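Long-range contacts in 26S proteasome regulatory subunit rpn10 (Schizosaccharomyces pombe, PDB 2X5N), which protects ubiquitin chains against disassembly by deubiquitinating enzymes and so promotes protein degradation by the 26S proteasome: residues Val1-Met6 against Arg106-Ala111; His33-Gln38 against Ser184-Gly189. All coordinates share one frame; numbering follows the deposited sequence. Where two conformers were deposited one is given.

Overall arrangement
Contact 1 joins neighbouring parallel strands 3-9 and 106-113 in the middle of the mixed sheet of the VWA domain, whereas contact 2 lays the segment after helix 177-182 against helix 24-42, which covers one face of that sheet. In contact 1 mostly buried strand residues contrast with an exposed end at V1 and R106; contact 2 sets buried M34, I35 and I186 beside partly exposed Q38, G187 and Q188. Their centres are about 12 Å apart, and they meet where V110 packs against I35. Backbone hydrogen bonds and a salt bridge hold contact 1, with a sulfate at its outer end, while contact 2 relies on van der Waals packing and one bridging water.

Contact 1: Val1-Met6 against Arg106-Ala111; sequences VLEATM and RQRIVA. With SO4 (sulfate ion), chain B.
E3 reaches diagonally along the face it shares with R108, on the neighbouring parallel strand, and R108 NE donates to E3 OE1 at 2.8 Å in a salt bridge. The carboxylate oxygen lies in the guanidinium plane, although the two planes stand 73° apart. NE meets OE1 on its syn side, 28° out of the carboxylate plane. A bend at chi3 (-68°) turns the arginine head to E3, and a water joins OE1 to R108 NH2. Deeper in, backbone bonds such as A4 N to R106 O at 2.8 Å zip strands 3-9 and 106-113 together in the central sheet of the VWA fold. Here T5 CG2 packs on V110 CG2 at 3.8 Å, while on the other face A4 and M6 touch L97 of helix 86-98. The exposed outer end is looser: the V1 side chain crosses that of R106 at about a right angle, CG1 3.5 Å from R106 CD. A sulfate, probably from the crystallisation liquor, accepts from L2 N and, at the guanidinium edge and in its plane, from R106 NE and NH2. With K39 at E3 OE2 and D139 at R108 NH1, charges alternate through this pair, probably keeping both groups ionised.

Contact 2: His33-Gln38 against Ser184-Gly189; sequences HMIFNQ and SPIGQG
I186 is the first residue of 184-189 to reach the helix, presented by the type I turn S184-G187. At S184, where the turn begins, OG accepts from I186 N in an ST turn and O accepts from G187 N. I186 CD1 comes within 4.1 Å of I35 CD1, the two side chains crossing at a slant. Its chi1 of 71° puts CG1 between the backbone N and carbonyl carbon, and the chain then runs out extended to this methyl. I186 O accepts from a water that also donates to Q38 OE1, each at 2.8 Å, so this polar link between the segments is indirect. G187 follows, its CA 4.1 Å from M34 SD and its O 3.8 Å from Q38 CG. The sulfur arrives there because the M34 chain folds at chi2 (-79°) and again at chi3. Q188, deposited in two conformers, has the largest share of the contact. Its aliphatic stem runs antiparallel to the M34 chain and packs against M34 and Q38, with Q188 CG 3.9 Å from M34 SD and 4.0 Å from Q38 CB. Q188 N is held by N182 OD1. I186 thus sits between helix 24-42, which M34 ties to V181 and N182 of helix 177-182, and the sheet, where it touches strands 166-170 and 136-143.

Contact 1: Val1-Met6 against Arg106-Ala111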
loop_
_atom_site.group_PDB
_atom_site.type_symbol
_atom_site.label_atom_id
_atom_site.label_comp_id
_atom_site.label_asym_id
_atom_site.label_seq_id
_atom_site.Cartn_x
_atom_site.Cartn_y
_atom_site.Cartn_z
ATOM N N VAL A 1 -11.192 10.726 9.104
ATOM C CA VAL A 1 -11.906 9.629 8.450
ATOM C C VAL A 1 -11.841 8.329 9.262
ATOM O O VAL A 1 -10.764 7.932 9.712
ATOM C CB VAL A 1 -11.277 9.368 7.056
ATOM C CG1 VAL A 1 -11.931 8.224 6.342
ATOM C CG2 VAL A 1 -11.355 10.637 6.198
ATOM N N LEU A 2 -12.987 7.662 9.407
ATOM C CA LEU A 2 -13.059 6.344 10.004
ATOM C C LEU A 2 -12.939 5.291 8.901
ATOM O O LEU A 2 -13.843 5.126 8.076
ATOM C CB LEU A 2 -14.365 6.193 10.772
ATOM C CG LEU A 2 -14.620 4.805 11.347
ATOM C CD1 LEU A 2 -13.620 4.467 12.412
ATOM C CD2 LEU A 2 -16.021 4.753 11.952
ATOM N N GLU A 3 -11.785 4.624 8.866
ATOM C CA GLU A 3 -11.466 3.681 7.808
ATOM C C GLU A 3 -10.544 2.558 8.298
ATOM O O GLU A 3 -9.743 2.730 9.223
ATOM C CB GLU A 3 -10.852 4.395 6.585
ATOM C CG GLU A 3 -9.505 5.077 6.854
ATOM C CD GLU A 3 -8.977 5.859 5.665
ATOM O OE1 GLU A 3 -9.456 5.655 4.536
ATOM O OE2 GLU A 3 -8.048 6.675 5.855
ATOM N N ALA A 4 -10.679 1.412 7.640
ATOM C CA ALA A 4 -9.786 0.271 7.760
ATOM C C ALA A 4 -8.889 0.275 6.547
ATOM O O ALA A 4 -9.374 0.388 5.410
ATOM C CB ALA A 4 -10.598 -1.016 7.752
ATOM N N THR A 5 -7.592 0.113 6.761
ATOM C CA THR A 5 -6.626 0.216 5.675
ATOM C C THR A 5 -5.773 -1.029 5.624
ATOM O O THR A 5 -5.140 -1.401 6.619
ATOM C CB THR A 5 -5.690 1.429 5.878
ATOM O OG1 THR A 5 -6.456 2.634 5.985
ATOM C CG2 THR A 5 -4.708 1.602 4.738
ATOM N N MET A 6 -5.747 -1.668 4.457
ATOM C CA MET A 6 -4.787 -2.731 4.208
ATOM C C MET A 6 -3.573 -2.128 3.525
ATOM O O MET A 6 -3.705 -1.517 2.459
ATOM C CB MET A 6 -5.369 -3.840 3.333
ATOM C CG MET A 6 -6.466 -4.674 3.996
ATOM S SD MET A 6 -5.954 -5.535 5.481
ATOM C CE MET A 6 -4.688 -6.550 4.914
ATOM N N ARG A 106 -14.862 2.769 6.523
ATOM C CA ARG A 106 -14.603 2.802 5.100
ATOM C C ARG A 106 -13.455 1.860 4.775
ATOM O O ARG A 106 -12.716 1.442 5.664
ATOM C CB ARG A 106 -14.235 4.223 4.676
ATOM C CG ARG A 106 -15.300 5.285 4.988
ATOM C CD ARG A 106 -14.679 6.662 4.927
ATOM N NE ARG A 106 -15.553 7.765 5.343
ATOM C CZ ARG A 106 -16.394 8.396 4.536
ATOM N NH1 ARG A 106 -16.530 8.002 3.275
ATOM N NH2 ARG A 106 -17.120 9.405 4.996
ATOM N N GLN A 107 -13.295 1.543 3.497
ATOM C CA GLN A 107 -12.288 0.582 3.073
ATOM C C GLN A 107 -11.225 1.241 2.212
ATOM O O GLN A 107 -11.538 1.956 1.258
ATOM C CB GLN A 107 -12.946 -0.551 2.301
ATOM C CG GLN A 107 -14.040 -1.294 3.097
ATOM C CD GLN A 107 -14.629 -2.419 2.278
ATOM O OE1 GLN A 107 -13.984 -3.428 2.085
ATOM N NE2 GLN A 107 -15.832 -2.239 1.773
ATOM N N ARG A 108 -9.957 0.999 2.575
ATOM C CA ARG A 108 -8.847 1.585 1.829
ATOM C C ARG A 108 -7.707 0.581 1.700
ATOM O O ARG A 108 -7.426 -0.188 2.620
ATOM C CB ARG A 108 -8.334 2.860 2.518
ATOM C CG ARG A 108 -7.128 3.532 1.809
ATOM C CD ARG A 108 -6.719 4.864 2.477
ATOM N NE ARG A 108 -7.770 5.851 2.279
ATOM C CZ ARG A 108 -7.952 6.555 1.173
ATOM N NH1 ARG A 108 -7.068 6.531 0.191
ATOM N NH2 ARG A 108 -9.032 7.299 1.063
ATOM N N ILE A 109 -7.021 0.657 0.568
ATOM C CA ILE A 109 -5.775 -0.052 0.322
ATOM C C ILE A 109 -4.677 0.975 0.095
ATOM O O ILE A 109 -4.869 1.922 -0.656
ATOM C CB ILE A 109 -5.897 -0.951 -0.941
ATOM C CG1 ILE A 109 -6.938 -2.036 -0.666
ATOM C CG2 ILE A 109 -4.528 -1.520 -1.322
ATOM C CD1 ILE A 109 -7.294 -2.850 -1.886
ATOM N N VAL A 110 -3.518 0.786 0.735
ATOM C CA VAL A 110 -2.300 1.556 0.403
ATOM C C VAL A 110 -1.266 0.542 -0.065
ATOM O O VAL A 110 -0.884 -0.315 0.710
ATOM C CB VAL A 110 -1.765 2.373 1.598
ATOM C CG1 VAL A 110 -0.479 3.078 1.205
ATOM C CG2 VAL A 110 -2.807 3.386 2.013
ATOM N N ALA A 111 -0.878 0.605 -1.336
ATOM C CA ALA A 111 0.001 -0.389 -1.915
ATOM C C ALA A 111 1.281 0.231 -2.444
ATOM O O ALA A 111 1.248 1.255 -3.140
ATOM C CB ALA A 111 -0.701 -1.119 -3.065
HETATM S S SO4 B . -15.980 9.806 8.663
HETATM O O1 SO4 B . -16.464 10.573 7.515
HETATM O O2 SO4 B . -14.938 10.574 9.371
HETATM O O3 SO4 B . -17.119 9.590 9.544
HETATM O O4 SO4 B . -15.494 8.552 8.168
HETATM O O HOH W 1 -11.404 6.422 2.760
#

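Contact 2: His33-Gln38 against Ser184-Gly189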
loop_
_atom_site.group_PDB
_atom_site.type_symbol
_atom_site.label_atom_id
_atom_site.label_comp_id
_atom_site.label_asym_id
_atom_site.label_seq_id
_atom_site.Cartn_x
_atom_site.Cartn_y
_atom_site.Cartn_z
ATOM N N HIS A 33 5.413 2.533 8.488
ATOM C CA HIS A 33 5.182 2.981 9.851
ATOM C C HIS A 33 4.508 4.352 9.825
ATOM O O HIS A 33 3.603 4.642 10.613
ATOM C CB HIS A 33 6.498 3.002 10.648
ATOM C CG HIS A 33 6.308 2.996 12.131
ATOM N ND1 HIS A 33 7.337 2.762 13.031
ATOM C CD2 HIS A 33 5.223 3.152 12.906
ATOM C CE1 HIS A 33 6.860 2.801 14.279
ATOM N NE2 HIS A 33 5.557 3.046 14.229
ATOM N N MET A 34 4.946 5.203 8.901
ATOM C CA MET A 34 4.358 6.534 8.766
ATOM C C MET A 34 2.888 6.481 8.361
ATOM O O MET A 34 2.069 7.187 8.937
ATOM C CB MET A 34 5.223 7.370 7.791
ATOM C CG MET A 34 4.726 8.768 7.497
ATOM S SD MET A 34 3.376 8.896 6.303
ATOM C CE MET A 34 4.161 8.270 4.827
ATOM N N ILE A 35 2.565 5.650 7.378
ATOM C CA ILE A 35 1.184 5.479 6.914
ATOM C C ILE A 35 0.312 4.943 8.063
ATOM O O ILE A 35 -0.786 5.429 8.320
ATOM C CB ILE A 35 1.130 4.502 5.724
ATOM C CG1 ILE A 35 1.858 5.054 4.504
ATOM C CG2 ILE A 35 -0.326 4.211 5.338
ATOM C CD1 ILE A 35 1.278 6.339 3.968
ATOM N N PHE A 36 0.803 3.901 8.722
ATOM C CA PHE A 36 0.176 3.340 9.914
ATOM C C PHE A 36 -0.218 4.363 10.942
ATOM O O PHE A 36 -1.353 4.447 11.403
ATOM C CB PHE A 36 0.974 2.166 10.466
ATOM C CG PHE A 36 0.325 1.423 11.583
ATOM C CD1 PHE A 36 -0.314 0.212 11.336
ATOM C CD2 PHE A 36 0.378 1.888 12.888
ATOM C CE1 PHE A 36 -0.860 -0.527 12.370
ATOM C CE2 PHE A 36 -0.196 1.150 13.923
ATOM C CZ PHE A 36 -0.803 -0.047 13.655
ATOM N N ASN A 37 0.767 5.178 11.291
ATOM C CA ASN A 37 0.550 6.218 12.285
ATOM C C ASN A 37 -0.410 7.275 11.793
ATOM O O ASN A 37 -1.223 7.754 12.561
ATOM C CB ASN A 37 1.887 6.848 12.717
ATOM C CG ASN A 37 2.677 5.942 13.642
ATOM O OD1 ASN A 37 2.195 4.878 14.075
ATOM N ND2 ASN A 37 3.906 6.338 13.929
ATOM N N GLN A 38 -0.374 7.613 10.511
ATOM C CA GLN A 38 -1.369 8.542 9.965
ATOM C C GLN A 38 -2.780 8.001 10.239
ATOM O O GLN A 38 -3.656 8.722 10.735
ATOM C CB GLN A 38 -1.133 8.759 8.463
ATOM C CG GLN A 38 -2.036 9.801 7.779
ATOM C CD GLN A 38 -3.379 9.247 7.322
ATOM O OE1 GLN A 38 -3.444 8.350 6.486
ATOM N NE2 GLN A 38 -4.470 9.788 7.873
ATOM N N SER A 184 3.829 14.081 0.779
ATOM C CA SER A 184 2.851 13.901 -0.298
ATOM C C SER A 184 1.439 14.037 0.234
ATOM O O SER A 184 1.238 14.138 1.440
ATOM C CB SER A 184 3.010 12.520 -0.941
ATOM O OG SER A 184 2.385 11.482 -0.183
ATOM N N PRO A 185 0.439 13.964 -0.660
ATOM C CA PRO A 185 -0.947 13.981 -0.197
ATOM C C PRO A 185 -1.393 12.963 0.827
ATOM O O PRO A 185 -2.376 13.144 1.530
ATOM C CB PRO A 185 -1.800 14.051 -1.481
ATOM C CG PRO A 185 -0.873 14.554 -2.523
ATOM C CD PRO A 185 0.509 14.012 -2.131
ATOM N N ILE A 186 -0.683 11.839 0.835
ATOM C CA ILE A 186 -1.029 10.769 1.757
ATOM C C ILE A 186 -0.201 10.775 3.029
ATOM O O ILE A 186 -0.323 9.887 3.848
ATOM C CB ILE A 186 -0.997 9.376 1.075
ATOM C CG1 ILE A 186 0.426 8.917 0.752
ATOM C CG2 ILE A 186 -1.847 9.403 -0.192
ATOM C CD1 ILE A 186 0.510 7.510 0.156
ATOM N N GLY A 187 0.624 11.801 3.212
ATOM C CA GLY A 187 1.431 11.897 4.401
ATOM C C GLY A 187 0.655 12.340 5.632
ATOM O O GLY A 187 -0.545 12.558 5.610
ATOM N N GLN A 188 1.370 12.486 6.736
ATOM C CA GLN A 188 0.723 12.754 8.010
ATOM C C GLN A 188 0.173 14.164 8.133
ATOM O O GLN A 188 -0.856 14.364 8.771
ATOM C CB GLN A 188 1.690 12.484 9.149
ATOM C CG GLN A 188 2.059 11.023 9.266
ATOM C CD GLN A 188 3.089 10.774 10.344
ATOM O OE1 GLN A 188 4.294 10.881 10.107
ATOM N NE2 GLN A 188 2.618 10.444 11.540
ATOM N N GLY A 189 0.849 15.133 7.530
ATOM C CA GLY A 189 0.494 16.530 7.722
ATOM C C GLY A 189 0.968 16.972 9.099
ATOM O O GLY A 189 1.956 16.427 9.640
HETATM O O HOH W 2 -1.781 7.612 4.422
#